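Local coordinates for putative phosphomannomutase (Thermus thermophilus, PDB 1TUO), which probably interconverts sugar 1-phosphates and 6- or 5-phosphates, as a magnesium-dependent member of the phosphohexose mutase family, at residues T57-D62 and P213-H218. Sequence-based numbering, arbitrary orientation.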
loop_
_atom_site.group_PDB
_atom_site.type_symbol
_atom_site.label_atom_id
_atom_site.label_comp_id
_atom_site.label_asym_id
_atom_site.label_seq_id
_atom_site.Cartn_x
_atom_site.Cartn_y
_atom_site.Cartn_z
ATOM N N THR A 57 2.207 14.010 4.594
ATOM C CA THR A 57 2.479 15.393 4.195
ATOM C C THR A 57 1.249 16.198 3.812
ATOM O O THR A 57 1.373 17.341 3.363
ATOM C CB THR A 57 3.446 15.456 2.996
ATOM O OG1 THR A 57 2.796 14.921 1.835
ATOM C CG2 THR A 57 4.704 14.649 3.284
ATOM N N ARG A 58 0.066 15.622 3.995
ATOM C CA ARG A 58 -1.161 16.337 3.644
ATOM C C ARG A 58 -1.331 17.607 4.463
ATOM O O ARG A 58 -0.800 17.722 5.561
ATOM C CB ARG A 58 -2.360 15.407 3.803
ATOM C CG ARG A 58 -2.390 14.357 2.719
ATOM C CD ARG A 58 -3.370 13.214 2.951
ATOM N NE ARG A 58 -3.186 12.240 1.875
ATOM C CZ ARG A 58 -3.811 12.298 0.704
ATOM N NH1 ARG A 58 -4.690 13.266 0.463
ATOM N NH2 ARG A 58 -3.513 11.432 -0.255
ATOM N N PHE A 59 -2.058 18.575 3.905
ATOM C CA PHE A 59 -2.264 19.853 4.575
ATOM C C PHE A 59 -2.894 19.673 5.958
ATOM O O PHE A 59 -3.912 19.007 6.104
ATOM C CB PHE A 59 -3.145 20.759 3.702
ATOM C CG PHE A 59 -3.157 22.199 4.144
ATOM C CD1 PHE A 59 -2.073 23.031 3.876
ATOM C CD2 PHE A 59 -4.248 22.716 4.836
ATOM C CE1 PHE A 59 -2.076 24.373 4.292
ATOM C CE2 PHE A 59 -4.260 24.056 5.257
ATOM C CZ PHE A 59 -3.175 24.880 4.986
ATOM N N LEU A 60 -2.264 20.274 6.965
ATOM C CA LEU A 60 -2.719 20.202 8.352
ATOM C C LEU A 60 -2.646 18.810 8.977
ATOM O O LEU A 60 -3.070 18.630 10.118
ATOM C CB LEU A 60 -4.153 20.728 8.487
ATOM C CG LEU A 60 -4.346 22.247 8.443
ATOM C CD1 LEU A 60 -5.834 22.555 8.394
ATOM C CD2 LEU A 60 -3.697 22.894 9.664
ATOM N N ALA A 61 -2.101 17.829 8.260
ATOM C CA ALA A 61 -2.020 16.482 8.836
ATOM C C ALA A 61 -1.234 16.536 10.142
ATOM O O ALA A 61 -1.558 15.838 11.117
ATOM C CB ALA A 61 -1.352 15.520 7.856
ATOM N N ASP A 62 -0.195 17.366 10.159
ATOM C CA ASP A 62 0.623 17.526 11.350
ATOM C C ASP A 62 -0.201 18.109 12.496
ATOM O O ASP A 62 -0.143 17.623 13.629
ATOM C CB ASP A 62 1.860 18.400 11.045
ATOM C CG ASP A 62 1.516 19.771 10.449
ATOM O OD1 ASP A 62 0.363 20.028 10.041
ATOM O OD2 ASP A 62 2.447 20.604 10.375
ATOM N N PRO A 213 8.395 17.676 0.231
ATOM C CA PRO A 213 7.031 17.442 0.723
ATOM C C PRO A 213 6.130 18.547 0.180
ATOM O O PRO A 213 6.522 19.719 0.166
ATOM C CB PRO A 213 7.192 17.517 2.240
ATOM C CG PRO A 213 8.611 17.040 2.451
ATOM C CD PRO A 213 9.350 17.762 1.350
ATOM N N HIS A 214 4.929 18.181 -0.259
ATOM C CA HIS A 214 4.004 19.151 -0.834
ATOM C C HIS A 214 2.563 18.682 -0.634
ATOM O O HIS A 214 2.190 17.603 -1.087
ATOM C CB HIS A 214 4.305 19.287 -2.331
ATOM C CG HIS A 214 3.727 20.513 -2.961
ATOM N ND1 HIS A 214 2.378 20.794 -2.948
ATOM C CD2 HIS A 214 4.316 21.527 -3.641
ATOM C CE1 HIS A 214 2.159 21.927 -3.595
ATOM N NE2 HIS A 214 3.319 22.391 -4.026
ATOM N N PRO A 215 1.730 19.493 0.045
ATOM C CA PRO A 215 0.335 19.105 0.278
ATOM C C PRO A 215 -0.511 18.927 -0.978
ATOM O O PRO A 215 -1.587 18.332 -0.920
ATOM C CB PRO A 215 -0.190 20.210 1.201
ATOM C CG PRO A 215 0.663 21.381 0.860
ATOM C CD PRO A 215 2.037 20.770 0.711
ATOM N N LEU A 216 -0.035 19.443 -2.108
ATOM C CA LEU A 216 -0.760 19.284 -3.361
ATOM C C LEU A 216 -0.029 18.262 -4.232
ATOM O O LEU A 216 -0.385 18.038 -5.389
ATOM C CB LEU A 216 -0.881 20.620 -4.097
ATOM C CG LEU A 216 -1.811 21.652 -3.444
ATOM C CD1 LEU A 216 -1.837 22.914 -4.292
ATOM C CD2 LEU A 216 -3.215 21.081 -3.309
ATOM N N PHE A 217 0.994 17.647 -3.645
ATOM C CA PHE A 217 1.803 16.614 -4.290
ATOM C C PHE A 217 2.285 17.024 -5.690
ATOM O O PHE A 217 2.211 16.273 -6.651
ATOM C CB PHE A 217 0.976 15.328 -4.378
ATOM C CG PHE A 217 0.536 14.888 -3.007
ATOM C CD1 PHE A 217 -0.708 15.272 -2.527
ATOM C CD2 PHE A 217 1.379 14.110 -2.226
ATOM C CE1 PHE A 217 -1.109 14.883 -1.256
ATOM C CE2 PHE A 217 0.968 13.722 -0.951
ATOM C CZ PHE A 217 -0.275 14.104 -0.462
ATOM N N HIS A 218 2.765 18.277 -5.783
ATOM C CA HIS A 218 3.323 18.776 -7.050
ATOM C C HIS A 218 2.343 18.727 -8.235
ATOM O O HIS A 218 2.740 18.604 -9.390
ATOM C CB HIS A 218 4.590 17.982 -7.392
ATOM C CG HIS A 218 5.624 18.147 -6.306
ATOM N ND1 HIS A 218 6.412 19.244 -6.182
ATOM C CD2 HIS A 218 5.951 17.245 -5.288
ATOM C CE1 HIS A 218 7.186 19.011 -5.101
ATOM N NE2 HIS A 218 6.930 17.823 -4.547
HETATM O O HOH W 1 -3.041 17.763 1.354
#
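The tip of the F217 ring, CZ, lies over the centre of one face of the R58 guanidinium, 4.0 Å above its plane. The two planes are 49° apart, so this is a tilted approach and not a parallel stack. The same ring receives R58 at its edge, where R58 CG sits near the ring plane, 3.8 Å from F217 CZ, while the carbonyl oxygen of H214 covers part of one face near the rim. Two beta turns meet here, a type II turn from R58 to A61 that leads into helix 61-75 and a type I turn from H214 to F217. They join the first and second alpha/beta/alpha domains of the phosphohexose mutase fold.

The side chain of R58 leaves its backbone away from residues 213-218, and its extended run from CG to NE carries the guanidinium past the phenyl tip. NH1 and NH2 are then gripped by backbone carbonyls: Y115 and P112 hold NH1, N111 and S109 hold NH2. This network fixes the rotation of the group, and the negative ends of the carbonyl dipoles probably stabilise its positive charge. P222 also packs against both R58 and F217.

T57 divides its branches between two partners. With chi1 at 67°, OG1 comes obliquely to F217, 3.5 Å from CE2, and also hydrogen-bonds the carbonyl of G186; CG2 instead meets CB of P213. Farther along, P215 CB reaches the edge of the F59 ring near its plane, with the closest side-chain contact at F59 CB, 3.9 Å away. One water bridges the two turns, accepting from F59 N at 2.9 Å and donating to P215 O at 2.8 Å.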